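Local coordinates for protein beta-porphyranase A (Bacteroides plebeius, PDB 4AW7) that hydrolyses the sulfated red-seaweed polysaccharide porphyran, cutting beta-D-galactose-(1->4)-alpha-L-galactose-6-sulfate linkages and releasing mostly disaccharides, at residues 40-51 against 59-70. Sequence-based numbering, arbitrary orientation.
Sequences RSKYFNIHSTSD and FLADYQVGLGRK. With L6S (6-O-sulfo-alpha-L-galactopyranose), chain B; AAL (3,6-anhydro-alpha-L-galactopyranose), chain C.
His47 and Arg69 meet at the sugar-binding end. With CG anti to the backbone N (chi1 -171°), the imidazole swings back over Arg69, whose CB lies 3.7 Å from the ring centroid and near its normal, a CH-pi contact. The arginine chain curls round the ring's rim, and NH1 donates to His47 NE2 at 2.9 Å, in the planes of both groups although these stand 71° apart. Because NE2 accepts, ND1 carries the proton and donates to sulfate oxygen O1S of L6S (3.0 Å). With an alanine in place of His47, the sulfate would probably lack this donor, Arg69 NH1 one acceptor and Arg69 CB the ring it packs against. Arg69 also salt-bridges Glu142 and Glu272, the inferred nucleophile, and hydrogen-bonds Asn145. Lys70 crosses Thr49 at about a right angle, its CD 3.5 Å from Thr49 OG1; NZ reaches AAL O2, and a water joins NZ to OG1.

Toward helix 54-63, Ile46 divides its branches: CD1 meets Leu60 CD2 at 3.7 Å, while CG2 touches Phe59 CE2 and Val65 CG1. At the far end, Arg40 NH2 points almost straight (177°) at Gln64 O, 2.9 Å away; Phe44 CD2 lies over one guanidinium face and Gln64 OE1 over the other, the Gln64 amide having its stronger partner in Asn367.

Backbone bonds Gly66 N to Phe44 O (2.9 Å) and Ile46 N to Gly66 O fix a parallel register. Strand 45-46, helix 54-63 and strand 66-71 thus form a beta-alpha-beta unit of the (beta/alpha)8 (TIM-barrel) catalytic domain, with substrate-binding His47 and Lys70 at the C-terminal strand ends.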
# COMPACT_ATOMS: atom_id res chain seq x y z
N ARG A 40 -10.43 9.26 0.64
CA ARG A 40 -10.19 8.78 2.00
C ARG A 40 -10.45 7.28 2.13
O ARG A 40 -9.78 6.61 2.91
CB ARG A 40 -11.04 9.55 3.00
CG ARG A 40 -10.62 10.98 3.24
CD ARG A 40 -11.50 11.66 4.31
NE ARG A 40 -11.49 10.93 5.56
CZ ARG A 40 -10.56 11.05 6.50
NH1 ARG A 40 -9.58 11.94 6.39
NH2 ARG A 40 -10.60 10.28 7.58
N SER A 41 -11.45 6.76 1.39
CA SER A 41 -11.80 5.36 1.47
C SER A 41 -10.72 4.42 0.97
O SER A 41 -10.82 3.22 1.15
CB SER A 41 -13.09 5.08 0.74
OG SER A 41 -12.90 4.96 -0.67
N LYS A 42 -9.71 4.96 0.30
CA LYS A 42 -8.56 4.14 -0.11
C LYS A 42 -7.51 3.98 0.96
O LYS A 42 -6.62 3.15 0.78
CB LYS A 42 -7.95 4.67 -1.44
CG LYS A 42 -8.86 4.42 -2.63
CD LYS A 42 -8.29 4.87 -3.94
CE LYS A 42 -9.16 4.44 -5.13
NZ LYS A 42 -8.46 4.70 -6.42
N TYR A 43 -7.62 4.71 2.06
CA TYR A 43 -6.57 4.82 3.08
C TYR A 43 -7.02 4.67 4.51
O TYR A 43 -6.42 3.91 5.28
CB TYR A 43 -5.80 6.16 2.93
CG TYR A 43 -5.24 6.33 1.54
CD1 TYR A 43 -4.16 5.54 1.11
CD2 TYR A 43 -5.81 7.17 0.62
CE1 TYR A 43 -3.70 5.62 -0.19
CE2 TYR A 43 -5.35 7.27 -0.68
CZ TYR A 43 -4.28 6.48 -1.08
OH TYR A 43 -3.88 6.56 -2.41
N PHE A 44 -8.02 5.46 4.90
CA PHE A 44 -8.40 5.57 6.30
C PHE A 44 -9.46 4.55 6.65
O PHE A 44 -10.66 4.84 6.67
CB PHE A 44 -8.80 7.02 6.63
CG PHE A 44 -7.71 8.00 6.28
CD1 PHE A 44 -6.45 7.88 6.87
CD2 PHE A 44 -7.87 8.93 5.27
CE1 PHE A 44 -5.41 8.71 6.47
CE2 PHE A 44 -6.83 9.76 4.92
CZ PHE A 44 -5.61 9.63 5.53
N ASN A 45 -8.98 3.33 6.82
CA ASN A 45 -9.78 2.13 7.03
C ASN A 45 -9.22 1.41 8.24
O ASN A 45 -8.08 1.61 8.65
CB ASN A 45 -9.69 1.22 5.80
CG ASN A 45 -10.22 1.89 4.55
OD1 ASN A 45 -11.32 2.45 4.58
ND2 ASN A 45 -9.47 1.87 3.43
N ILE A 46 -10.04 0.50 8.78
CA ILE A 46 -9.58 -0.49 9.74
C ILE A 46 -9.76 -1.90 9.14
O ILE A 46 -10.56 -2.11 8.23
CB ILE A 46 -10.27 -0.40 11.13
CG1 ILE A 46 -11.81 -0.43 11.02
CG2 ILE A 46 -9.79 0.80 11.86
CD1 ILE A 46 -12.57 -0.57 12.35
N HIS A 47 -8.99 -2.84 9.65
CA HIS A 47 -9.00 -4.23 9.20
C HIS A 47 -10.11 -4.98 9.94
O HIS A 47 -9.88 -5.74 10.88
CB HIS A 47 -7.60 -4.85 9.46
CG HIS A 47 -7.43 -6.19 8.84
ND1 HIS A 47 -7.93 -7.34 9.40
CD2 HIS A 47 -6.88 -6.58 7.65
CE1 HIS A 47 -7.67 -8.37 8.61
NE2 HIS A 47 -7.03 -7.94 7.53
N SER A 48 -11.33 -4.66 9.55
CA SER A 48 -12.54 -5.10 10.23
C SER A 48 -13.71 -5.00 9.30
O SER A 48 -13.68 -4.23 8.32
CB SER A 48 -12.78 -4.17 11.42
OG SER A 48 -13.90 -4.53 12.20
N THR A 49 -14.80 -5.70 9.64
CA THR A 49 -16.12 -5.36 9.09
C THR A 49 -17.15 -5.20 10.21
O THR A 49 -18.37 -5.25 9.95
CB THR A 49 -16.61 -6.37 8.05
OG1 THR A 49 -16.70 -7.67 8.65
CG2 THR A 49 -15.68 -6.44 6.83
N SER A 50 -16.68 -4.92 11.42
CA SER A 50 -17.57 -4.88 12.60
C SER A 50 -18.31 -3.55 12.76
O SER A 50 -18.45 -3.05 13.89
CB SER A 50 -16.75 -5.15 13.86
OG SER A 50 -16.23 -6.44 13.83
N ASP A 51 -18.82 -2.98 11.67
CA ASP A 51 -19.59 -1.74 11.80
C ASP A 51 -20.93 -1.97 12.48
O ASP A 51 -21.53 -1.02 12.89
CB ASP A 51 -19.71 -1.02 10.43
CG ASP A 51 -20.37 -1.84 9.34
OD1 ASP A 51 -20.64 -3.05 9.53
OD2 ASP A 51 -20.56 -1.28 8.25
N PHE A 59 -16.95 4.67 16.58
CA PHE A 59 -15.57 5.05 16.22
C PHE A 59 -15.50 5.40 14.71
O PHE A 59 -14.89 6.39 14.32
CB PHE A 59 -14.64 3.89 16.55
CG PHE A 59 -13.34 3.95 15.80
CD1 PHE A 59 -12.28 4.71 16.25
CD2 PHE A 59 -13.19 3.26 14.62
CE1 PHE A 59 -11.11 4.81 15.50
CE2 PHE A 59 -12.02 3.33 13.89
CZ PHE A 59 -10.99 4.11 14.33
N LEU A 60 -16.11 4.58 13.87
CA LEU A 60 -16.04 4.84 12.43
C LEU A 60 -16.59 6.20 12.08
O LEU A 60 -16.04 6.91 11.24
CB LEU A 60 -16.73 3.76 11.61
CG LEU A 60 -16.16 2.33 11.74
CD1 LEU A 60 -17.13 1.34 11.11
CD2 LEU A 60 -14.78 2.18 11.08
N ALA A 61 -17.73 6.55 12.66
CA ALA A 61 -18.32 7.88 12.42
C ALA A 61 -17.48 9.00 13.01
O ALA A 61 -17.26 10.01 12.35
CB ALA A 61 -19.77 7.93 12.96
N ASP A 62 -17.02 8.83 14.23
CA ASP A 62 -16.28 9.86 14.95
C ASP A 62 -14.95 10.17 14.24
O ASP A 62 -14.55 11.31 14.21
CB ASP A 62 -15.95 9.43 16.38
CG ASP A 62 -17.11 9.45 17.33
OD1 ASP A 62 -18.12 10.10 17.01
OD2 ASP A 62 -16.98 8.84 18.42
N TYR A 63 -14.31 9.16 13.67
CA TYR A 63 -12.97 9.33 13.10
C TYR A 63 -13.00 9.34 11.59
O TYR A 63 -11.95 9.56 10.97
CB TYR A 63 -12.03 8.27 13.64
CG TYR A 63 -11.66 8.50 15.07
CD1 TYR A 63 -12.44 8.05 16.10
CD2 TYR A 63 -10.47 9.12 15.39
CE1 TYR A 63 -12.11 8.25 17.41
CE2 TYR A 63 -10.12 9.31 16.71
CZ TYR A 63 -10.94 8.87 17.72
OH TYR A 63 -10.60 9.05 19.03
N GLN A 64 -14.15 9.08 10.97
CA GLN A 64 -14.34 9.10 9.51
C GLN A 64 -13.52 8.02 8.80
O GLN A 64 -12.67 8.30 7.95
CB GLN A 64 -14.01 10.49 8.97
CG GLN A 64 -14.76 11.55 9.73
CD GLN A 64 -14.23 12.95 9.46
OE1 GLN A 64 -13.22 13.18 8.71
NE2 GLN A 64 -15.00 13.92 9.96
N VAL A 65 -13.79 6.79 9.21
CA VAL A 65 -13.02 5.62 8.85
C VAL A 65 -13.93 4.63 8.10
O VAL A 65 -15.12 4.49 8.44
CB VAL A 65 -12.41 5.00 10.12
CG1 VAL A 65 -11.64 3.70 9.83
CG2 VAL A 65 -11.50 6.02 10.75
N GLY A 66 -13.38 3.91 7.12
CA GLY A 66 -14.08 2.91 6.33
C GLY A 66 -13.58 1.50 6.60
O GLY A 66 -12.75 1.25 7.48
N LEU A 67 -14.16 0.59 5.82
CA LEU A 67 -13.82 -0.84 5.91
C LEU A 67 -13.14 -1.27 4.63
O LEU A 67 -13.26 -0.60 3.61
CB LEU A 67 -15.11 -1.66 6.11
CG LEU A 67 -16.00 -1.14 7.24
CD1 LEU A 67 -17.30 -1.97 7.18
CD2 LEU A 67 -15.34 -1.17 8.63
N GLY A 68 -12.41 -2.38 4.61
CA GLY A 68 -12.11 -3.23 5.72
C GLY A 68 -11.79 -4.60 5.20
O GLY A 68 -11.54 -4.75 4.02
N ARG A 69 -11.77 -5.60 6.07
CA ARG A 69 -11.35 -6.95 5.68
C ARG A 69 -11.95 -7.95 6.65
O ARG A 69 -12.06 -7.67 7.83
CB ARG A 69 -9.80 -7.06 5.62
CG ARG A 69 -9.24 -8.28 4.93
CD ARG A 69 -7.97 -7.95 4.25
NE ARG A 69 -7.25 -9.04 3.57
CZ ARG A 69 -6.22 -9.70 4.10
NH1 ARG A 69 -5.91 -9.58 5.38
NH2 ARG A 69 -5.51 -10.49 3.30
N LYS A 70 -12.32 -9.12 6.12
CA LYS A 70 -12.94 -10.17 6.89
C LYS A 70 -12.51 -11.52 6.37
O LYS A 70 -12.52 -11.73 5.17
CB LYS A 70 -14.47 -10.05 6.74
CG LYS A 70 -15.26 -11.11 7.34
CD LYS A 70 -15.40 -10.91 8.79
CE LYS A 70 -16.67 -11.61 9.33
NZ LYS A 70 -16.70 -11.40 10.83
O1S L6S B . -8.42 -8.47 12.14
O2S L6S B . -7.84 -8.80 14.50
O3S L6S B . -9.21 -10.43 13.29
C1 L6S B . -4.34 -12.53 9.57
C2 L6S B . -4.76 -13.92 10.00
C3 L6S B . -4.92 -13.96 11.53
C4 L6S B . -5.98 -12.88 11.95
C5 L6S B . -5.52 -11.52 11.42
C6 L6S B . -6.69 -10.51 11.50
O2 L6S B . -3.85 -14.92 9.52
O3 L6S B . -5.32 -15.26 11.99
O4 L6S B . -7.25 -13.25 11.39
O5 L6S B . -5.20 -11.51 10.02
O6 L6S B . -6.87 -10.15 12.86
S1 L6S B . -8.15 -9.39 13.21
C1 AAL C . -12.98 -14.17 12.92
C2 AAL C . -14.04 -13.11 12.77
C3 AAL C . -15.32 -13.65 13.36
C4 AAL C . -15.70 -14.90 12.60
C5 AAL C . -14.68 -15.84 13.19
C6 AAL C . -14.72 -15.52 14.67
O2 AAL C . -14.23 -12.77 11.41
O3 AAL C . -15.07 -14.12 14.69
O4 AAL C . -17.02 -15.34 12.96
O5 AAL C . -13.38 -15.52 12.66
O HOH W 1 -9.31 9.84 10.14
O HOH W 2 -14.02 9.58 5.10
O HOH W 3 -12.26 6.88 5.38
O HOH W 4 -13.25 1.96 2.64
O HOH W 5 -17.46 -8.67 11.05